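Local coordinates for endonuclease 8-like L720 (Acanthamoeba polyphaga mimivirus, PDB 4MB7), which is an endonuclease VIII-like protein of a giant virus, belonging to the family of the formamidopyrimidine-DNA glycosylases by its H2TH domain, at residues 3-6 with 7-10; 34-37 with 38-41; 126-129 with 130-133. All blocks are in the same frame, centred on the assembly; numbering follows the deposited sequence. Where two conformers were deposited one is given.

Contact 1 of 3, residues 3-6 with 7-10; sequences APRI and RITY. With SO4 (sulfate ion), chain C.
The guanidinium of Arg5 meets Ile8 across one of its faces, where Ile8 CD1 stands over the middle of the group, 4.0 Å from Arg5 CZ. At the edge lies a sulfate ion, probably from the crystallisation liquor, gripped in a fork: Arg5 NH1 donates to sulfate O4 (3.2 Å) and Arg5 NH2 to sulfate O3 (3.2 Å), the first bond nearly straight at 167°. The Arg5 chain leaves anti to the backbone N (chi1 -179°) and then bends at chi2 and chi3, which folds its end back over Ile8 instead of letting it run off the helix.

Pro4, preceded by a cis peptide bond, is the N-cap of helix 5-13; its O receives Ile8 N at 3.0 Å. At the next residue, Arg5 O takes two donors from opposite faces of its plane, Thr9 N at 2.9 Å and Thr9 OG1 at 2.9 Å, which satisfies the buried hydroxyl within the helix. Pro4 and Ile8 also rest on helix 205-230.

Arg229 NH2 and Lys12 NZ also hydrogen-bond the sulfate, so the anion probably offsets the charge of Arg5 and Arg229, whose NH2 atoms lie close together.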
loop_
_atom_site.group_PDB
_atom_site.type_symbol
_atom_site.label_atom_id
_atom_site.label_comp_id
_atom_site.label_asym_id
_atom_site.label_seq_id
_atom_site.Cartn_x
_atom_site.Cartn_y
_atom_site.Cartn_z
ATOM N N ALA A 3 -3.596 -2.502 -1.221
ATOM C CA ALA A 3 -3.693 -2.818 -2.643
ATOM C C ALA A 3 -5.132 -3.202 -2.999
ATOM O O ALA A 3 -5.826 -3.814 -2.190
ATOM C CB ALA A 3 -2.731 -3.943 -3.001
ATOM N N PRO A 4 -5.587 -2.837 -4.208
ATOM C CA PRO A 4 -4.845 -2.113 -5.243
ATOM C C PRO A 4 -5.127 -0.610 -5.233
ATOM O O PRO A 4 -4.950 0.036 -6.263
ATOM C CB PRO A 4 -5.406 -2.721 -6.526
ATOM C CG PRO A 4 -6.852 -2.956 -6.187
ATOM C CD PRO A 4 -6.895 -3.297 -4.708
ATOM N N ARG A 5 -5.558 -0.069 -4.097
ATOM C CA ARG A 5 -5.881 1.356 -4.003
ATOM C C ARG A 5 -4.652 2.246 -4.211
ATOM O O ARG A 5 -4.764 3.359 -4.726
ATOM C CB ARG A 5 -6.554 1.670 -2.664
ATOM C CG ARG A 5 -6.948 3.130 -2.473
ATOM C CD ARG A 5 -7.817 3.641 -3.615
ATOM N NE ARG A 5 -8.966 2.778 -3.870
ATOM C CZ ARG A 5 -9.977 3.096 -4.673
ATOM N NH1 ARG A 5 -9.988 4.266 -5.297
ATOM N NH2 ARG A 5 -10.981 2.247 -4.846
ATOM N N ILE A 6 -3.483 1.754 -3.813
ATOM C CA ILE A 6 -2.245 2.501 -4.017
ATOM C C ILE A 6 -1.941 2.631 -5.510
ATOM O O ILE A 6 -1.616 3.718 -5.993
ATOM C CB ILE A 6 -1.050 1.857 -3.282
ATOM C CG1 ILE A 6 -1.246 1.931 -1.768
ATOM C CG2 ILE A 6 0.245 2.551 -3.658
ATOM C CD1 ILE A 6 -1.809 0.673 -1.164
ATOM N N ARG A 7 -2.054 1.521 -6.235
ATOM C CA ARG A 7 -1.875 1.529 -7.684
ATOM C C ARG A 7 -2.878 2.457 -8.359
ATOM O O ARG A 7 -2.525 3.227 -9.256
ATOM C CB ARG A 7 -2.020 0.118 -8.260
ATOM C CG ARG A 7 -2.120 0.097 -9.779
ATOM C CD ARG A 7 -2.153 -1.319 -10.324
ATOM N NE ARG A 7 -2.575 -1.350 -11.721
ATOM C CZ ARG A 7 -2.204 -2.281 -12.595
ATOM N NH1 ARG A 7 -1.390 -3.258 -12.223
ATOM N NH2 ARG A 7 -2.643 -2.228 -13.845
ATOM N N ILE A 8 -4.129 2.378 -7.918
ATOM C CA ILE A 8 -5.198 3.217 -8.454
ATOM C C ILE A 8 -4.889 4.702 -8.273
ATOM O O ILE A 8 -5.071 5.501 -9.194
ATOM C CB ILE A 8 -6.554 2.868 -7.801
ATOM C CG1 ILE A 8 -7.015 1.479 -8.253
ATOM C CG2 ILE A 8 -7.605 3.915 -8.140
ATOM C CD1 ILE A 8 -8.207 0.943 -7.484
ATOM N N THR A 9 -4.416 5.062 -7.085
ATOM C CA THR A 9 -4.035 6.441 -6.796
ATOM C C THR A 9 -2.882 6.864 -7.697
ATOM O O THR A 9 -2.893 7.957 -8.265
ATOM C CB THR A 9 -3.623 6.611 -5.323
ATOM O OG1 THR A 9 -4.716 6.242 -4.476
ATOM C CG2 THR A 9 -3.229 8.059 -5.032
ATOM N N TYR A 10 -1.898 5.981 -7.829
ATOM C CA TYR A 10 -0.756 6.205 -8.708
ATOM C C TYR A 10 -1.178 6.452 -10.157
ATOM O O TYR A 10 -0.695 7.384 -10.802
ATOM C CB TYR A 10 0.206 5.013 -8.626
ATOM C CG TYR A 10 1.131 4.869 -9.812
ATOM C CD1 TYR A 10 2.224 5.709 -9.972
ATOM C CD2 TYR A 10 0.924 3.874 -10.761
ATOM C CE1 TYR A 10 3.076 5.575 -11.055
ATOM C CE2 TYR A 10 1.769 3.731 -11.844
ATOM C CZ TYR A 10 2.844 4.584 -11.987
ATOM O OH TYR A 10 3.690 4.445 -13.062
HETATM S S SO4 C . -13.530 4.994 -6.968
HETATM O O1 SO4 C . -14.345 4.886 -8.193
HETATM O O2 SO4 C . -14.173 5.971 -6.071
HETATM O O3 SO4 C . -13.501 3.673 -6.308
HETATM O O4 SO4 C . -12.177 5.460 -7.306
#

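Contact 2 of 3, residues 34-37 with 38-41; sequences VDLI and DYII
Asp38 follows Ile37 at the outer corner of a type II beta turn, Leu36 to Tyr39, through which the loop after helix 27-32 enters strand 40-47, the first strand of an antiparallel four-stranded sheet. The exposed Asp35 adds a weak brace to this turn, Ile37 N reaching Asp35 OD1 at 3.3 Å. As the third residue of the turn, Asp38 has a positive phi (69°), as this turn type requires. Its carboxylate leans beside the neighbouring side chain, Asp38 OD2 lying 3.6 Å from Ile37 CG2, while OD1 forms a salt bridge with Arg20 and thereby ties the corner to the segment leading into strand 21-25.

Tyr39 closes the turn. Its N donates to Leu36 O at 3.2 Å, approaching from above the carbonyl plane, and its side chain turns back toward the residues that precede the bend. Leu36 CD2 sits over one face of the ring in a CH-pi contact, 4.1 Å from the centroid of the Tyr39 ring and only 11° off the ring normal. The chi1 of Leu36 (-66°) sets CG beside the backbone N, and an anti chi2 then turns CD2 over the ring. Both side chains are buried against Leu55 of strand 50-56 and Tyr63 of strand 63-70, and the phenol OH bonds to Pro61 O, so the far end of the ring is fixed as well.

With Ile40 the chain passes into the strand, its backbone hydrogen-bonded to that of Ile56. Ile41 then sets its side chain on Leu53 and Leu55, while its main chain bonds to those of Asn18 and His19.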
loop_
_atom_site.group_PDB
_atom_site.type_symbol
_atom_site.label_atom_id
_atom_site.label_comp_id
_atom_site.label_asym_id
_atom_site.label_seq_id
_atom_site.Cartn_x
_atom_site.Cartn_y
_atom_site.Cartn_z
ATOM N N VAL A 34 11.868 22.468 3.591
ATOM C CA VAL A 34 12.632 22.692 2.364
ATOM C C VAL A 34 11.773 23.419 1.328
ATOM O O VAL A 34 10.603 23.085 1.144
ATOM C CB VAL A 34 13.154 21.359 1.767
ATOM C CG1 VAL A 34 13.703 21.567 0.363
ATOM C CG2 VAL A 34 14.215 20.744 2.667
ATOM N N ASP A 35 12.349 24.415 0.661
ATOM C CA ASP A 35 11.635 25.161 -0.373
ATOM C C ASP A 35 11.603 24.381 -1.689
ATOM O O ASP A 35 12.642 24.134 -2.300
ATOM C CB ASP A 35 12.276 26.536 -0.585
ATOM C CG ASP A 35 11.522 27.384 -1.594
ATOM O OD1 ASP A 35 10.310 27.150 -1.782
ATOM O OD2 ASP A 35 12.142 28.287 -2.194
ATOM N N LEU A 36 10.405 24.003 -2.124
ATOM C CA LEU A 36 10.252 23.180 -3.321
ATOM C C LEU A 36 9.633 23.930 -4.499
ATOM O O LEU A 36 9.277 23.318 -5.508
ATOM C CB LEU A 36 9.421 21.931 -3.009
ATOM C CG LEU A 36 10.050 20.916 -2.053
ATOM C CD1 LEU A 36 9.102 19.756 -1.803
ATOM C CD2 LEU A 36 11.377 20.419 -2.604
ATOM N N ILE A 37 9.501 25.246 -4.370
ATOM C CA ILE A 37 8.967 26.069 -5.454
ATOM C C ILE A 37 9.790 25.887 -6.729
ATOM O O ILE A 37 11.020 25.839 -6.676
ATOM C CB ILE A 37 8.927 27.567 -5.063
ATOM C CG1 ILE A 37 7.998 27.783 -3.870
ATOM C CG2 ILE A 37 8.465 28.421 -6.234
ATOM C CD1 ILE A 37 6.555 27.430 -4.152
ATOM N N ASP A 38 9.095 25.745 -7.858
ATOM C CA ASP A 38 9.713 25.621 -9.182
ATOM C C ASP A 38 10.465 24.310 -9.421
ATOM O O ASP A 38 11.157 24.159 -10.426
ATOM C CB ASP A 38 10.608 26.825 -9.499
ATOM C CG ASP A 38 9.825 28.116 -9.609
ATOM O OD1 ASP A 38 8.666 28.069 -10.079
ATOM O OD2 ASP A 38 10.362 29.175 -9.224
ATOM N N TYR A 39 10.325 23.363 -8.499
ATOM C CA TYR A 39 10.823 22.016 -8.737
ATOM C C TYR A 39 9.963 21.333 -9.797
ATOM O O TYR A 39 8.805 21.699 -9.994
ATOM C CB TYR A 39 10.824 21.198 -7.445
ATOM C CG TYR A 39 12.154 21.189 -6.723
ATOM C CD1 TYR A 39 12.578 22.288 -5.988
ATOM C CD2 TYR A 39 12.983 20.076 -6.775
ATOM C CE1 TYR A 39 13.794 22.281 -5.327
ATOM C CE2 TYR A 39 14.198 20.059 -6.118
ATOM C CZ TYR A 39 14.599 21.165 -5.396
ATOM O OH TYR A 39 15.809 21.152 -4.738
ATOM N N ILE A 40 10.539 20.347 -10.476
ATOM C CA ILE A 40 9.843 19.624 -11.530
ATOM C C ILE A 40 9.525 18.200 -11.086
ATOM O O ILE A 40 10.379 17.517 -10.522
ATOM C CB ILE A 40 10.700 19.546 -12.808
ATOM C CG1 ILE A 40 11.176 20.939 -13.225
ATOM C CG2 ILE A 40 9.926 18.878 -13.937
ATOM C CD1 ILE A 40 10.060 21.867 -13.609
ATOM N N ILE A 41 8.294 17.761 -11.334
ATOM C CA ILE A 41 7.924 16.372 -11.085
ATOM C C ILE A 41 8.593 15.479 -12.122
ATOM O O ILE A 41 8.213 15.477 -13.291
ATOM C CB ILE A 41 6.399 16.170 -11.136
ATOM C CG1 ILE A 41 5.720 16.961 -10.016
ATOM C CG2 ILE A 41 6.050 14.692 -11.031
ATOM C CD1 ILE A 41 4.220 16.760 -9.946
#

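Contact 3 of 3, residues 126-129 with 130-133; sequences TRQA and IMDS
Gln128 and Asp132, one helical turn apart, join side chains on the outer side of helix 126-136, whereas Ala129 and Ser133 occupy its buried side. On the inner side, Ala129 O receives Ser133 N at 3.2 Å, and Ala129 CB packs on Ile117 of strand 116-118. Ser133 OG turns back along the helix to bond Ile130 O at a modelled 2.5 Å, shorter than usual, so the exact length is doubtful. Its chi1 of 70° puts the hydroxyl between backbone N and carbonyl carbon, within range of the preceding turn, and the same oxygen also pairs with Trp45 NE1. Thr126, likewise buried, bonds through OG1 to Ala115 O and touches Leu109, which Ile130 touches too. Ile130 N makes weak bonds, to Thr126 O at 3.4 Å and to Arg127 O.

The solvent side carries Arg127, Gln128 and Met131, all exposed. Arg127 reaches away to Pro111 O, and Met131 is modelled in two conformers, consistent with a loosely held side chain. Between them, with CG trans to N (chi1 -173°), the Gln128 chain kinks at chi2 so that its amide hangs over the next turn. Gln128 NE2 donates to Asp132 OD1 at 2.8 Å; the acceptor lies near the amide plane, but the nitrogen comes from above the carboxylate plane, the two planes standing 58° apart. Beneath this bridge the backbone carries a second link between the same two residues, Asp132 N to Gln128 O, also 2.8 Å.

The other carboxylate oxygen, OD2, is bonded to Tyr121 OH. The Asp132 carboxylate thus has a donor on each oxygen, which should restrain its rotation, and its negative charge is probably eased by the amide and the phenol.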
loop_
_atom_site.group_PDB
_atom_site.type_symbol
_atom_site.label_atom_id
_atom_site.label_comp_id
_atom_site.label_asym_id
_atom_site.label_seq_id
_atom_site.Cartn_x
_atom_site.Cartn_y
_atom_site.Cartn_z
ATOM N N THR A 126 18.322 6.609 4.768
ATOM C CA THR A 126 17.362 7.244 3.878
ATOM C C THR A 126 17.641 6.852 2.432
ATOM O O THR A 126 16.719 6.586 1.662
ATOM C CB THR A 126 17.415 8.777 4.013
ATOM O OG1 THR A 126 17.289 9.133 5.395
ATOM C CG2 THR A 126 16.293 9.424 3.217
ATOM N N ARG A 127 18.922 6.807 2.078
ATOM C CA ARG A 127 19.341 6.407 0.739
ATOM C C ARG A 127 18.918 4.976 0.418
ATOM O O ARG A 127 18.399 4.699 -0.663
ATOM C CB ARG A 127 20.859 6.550 0.590
ATOM C CG ARG A 127 21.400 6.092 -0.756
ATOM C CD ARG A 127 22.882 6.411 -0.893
ATOM N NE ARG A 127 23.370 6.169 -2.248
ATOM C CZ ARG A 127 23.343 7.069 -3.225
ATOM N NH1 ARG A 127 22.849 8.280 -3.003
ATOM N NH2 ARG A 127 23.809 6.759 -4.427
ATOM N N GLN A 128 19.141 4.071 1.366
ATOM C CA GLN A 128 18.792 2.663 1.184
ATOM C C GLN A 128 17.282 2.459 1.060
ATOM O O GLN A 128 16.823 1.575 0.331
ATOM C CB GLN A 128 19.343 1.823 2.337
ATOM C CG GLN A 128 19.161 0.325 2.149
ATOM C CD GLN A 128 19.977 -0.217 0.993
ATOM O OE1 GLN A 128 21.128 0.171 0.797
ATOM N NE2 GLN A 128 19.381 -1.112 0.213
ATOM N N ALA A 129 16.517 3.277 1.776
ATOM C CA ALA A 129 15.056 3.212 1.721
ATOM C C ALA A 129 14.535 3.443 0.303
ATOM O O ALA A 129 13.615 2.759 -0.150
ATOM C CB ALA A 129 14.444 4.218 2.685
ATOM N N ILE A 130 15.129 4.406 -0.393
ATOM C CA ILE A 130 14.753 4.698 -1.775
ATOM C C ILE A 130 15.161 3.561 -2.714
ATOM O O ILE A 130 14.404 3.180 -3.608
ATOM C CB ILE A 130 15.354 6.040 -2.250
ATOM C CG1 ILE A 130 14.801 7.189 -1.404
ATOM C CG2 ILE A 130 15.057 6.278 -3.724
ATOM C CD1 ILE A 130 15.358 8.548 -1.770
ATOM N N MET A 131 16.352 3.010 -2.500
ATOM C CA MET A 131 16.834 1.895 -3.309
ATOM C C MET A 131 15.986 0.644 -3.094
ATOM O O MET A 131 15.686 -0.083 -4.040
ATOM C CB MET A 131 18.300 1.596 -2.991
ATOM C CG MET A 131 18.934 0.549 -3.895
ATOM S SD MET A 131 19.071 1.082 -5.613
ATOM C CE MET A 131 17.886 0.000 -6.407
ATOM N N ASP A 132 15.599 0.398 -1.846
ATOM C CA ASP A 132 14.764 -0.755 -1.521
ATOM C C ASP A 132 13.398 -0.691 -2.194
ATOM O O ASP A 132 12.837 -1.721 -2.568
ATOM C CB ASP A 132 14.564 -0.872 -0.014
ATOM C CG ASP A 132 15.783 -1.414 0.702
ATOM O OD1 ASP A 132 16.729 -1.854 0.020
ATOM O OD2 ASP A 132 15.785 -1.409 1.951
ATOM N N SER A 133 12.860 0.518 -2.337
ATOM C CA SER A 133 11.537 0.698 -2.930
ATOM C C SER A 133 11.500 0.158 -4.354
ATOM O O SER A 133 10.490 -0.390 -4.794
ATOM C CB SER A 133 11.125 2.173 -2.911
ATOM O OG SER A 133 11.903 2.936 -3.815
#

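From the N terminus the three contacts follow in series, none nested within or crossing another, and each lies within eight consecutive residues. Contact 1 starts helix 5-13, which lies between helix 205-230 and the sheet containing strands 40-47, 50-56 and 63-70. Contact 2 closes the beta turn that delivers the chain into strand 40-47, and so belongs to the opposite end of that sheet, its centre about 25 Å from that of contact 1. Contact 3, in helix 126-136, comes after the strands of both four-stranded sheets and meets the same sheet through strand 104-109 and Trp45. The three remain separate, their nearest atoms at least about 10 Å apart, with the sheet as common ground.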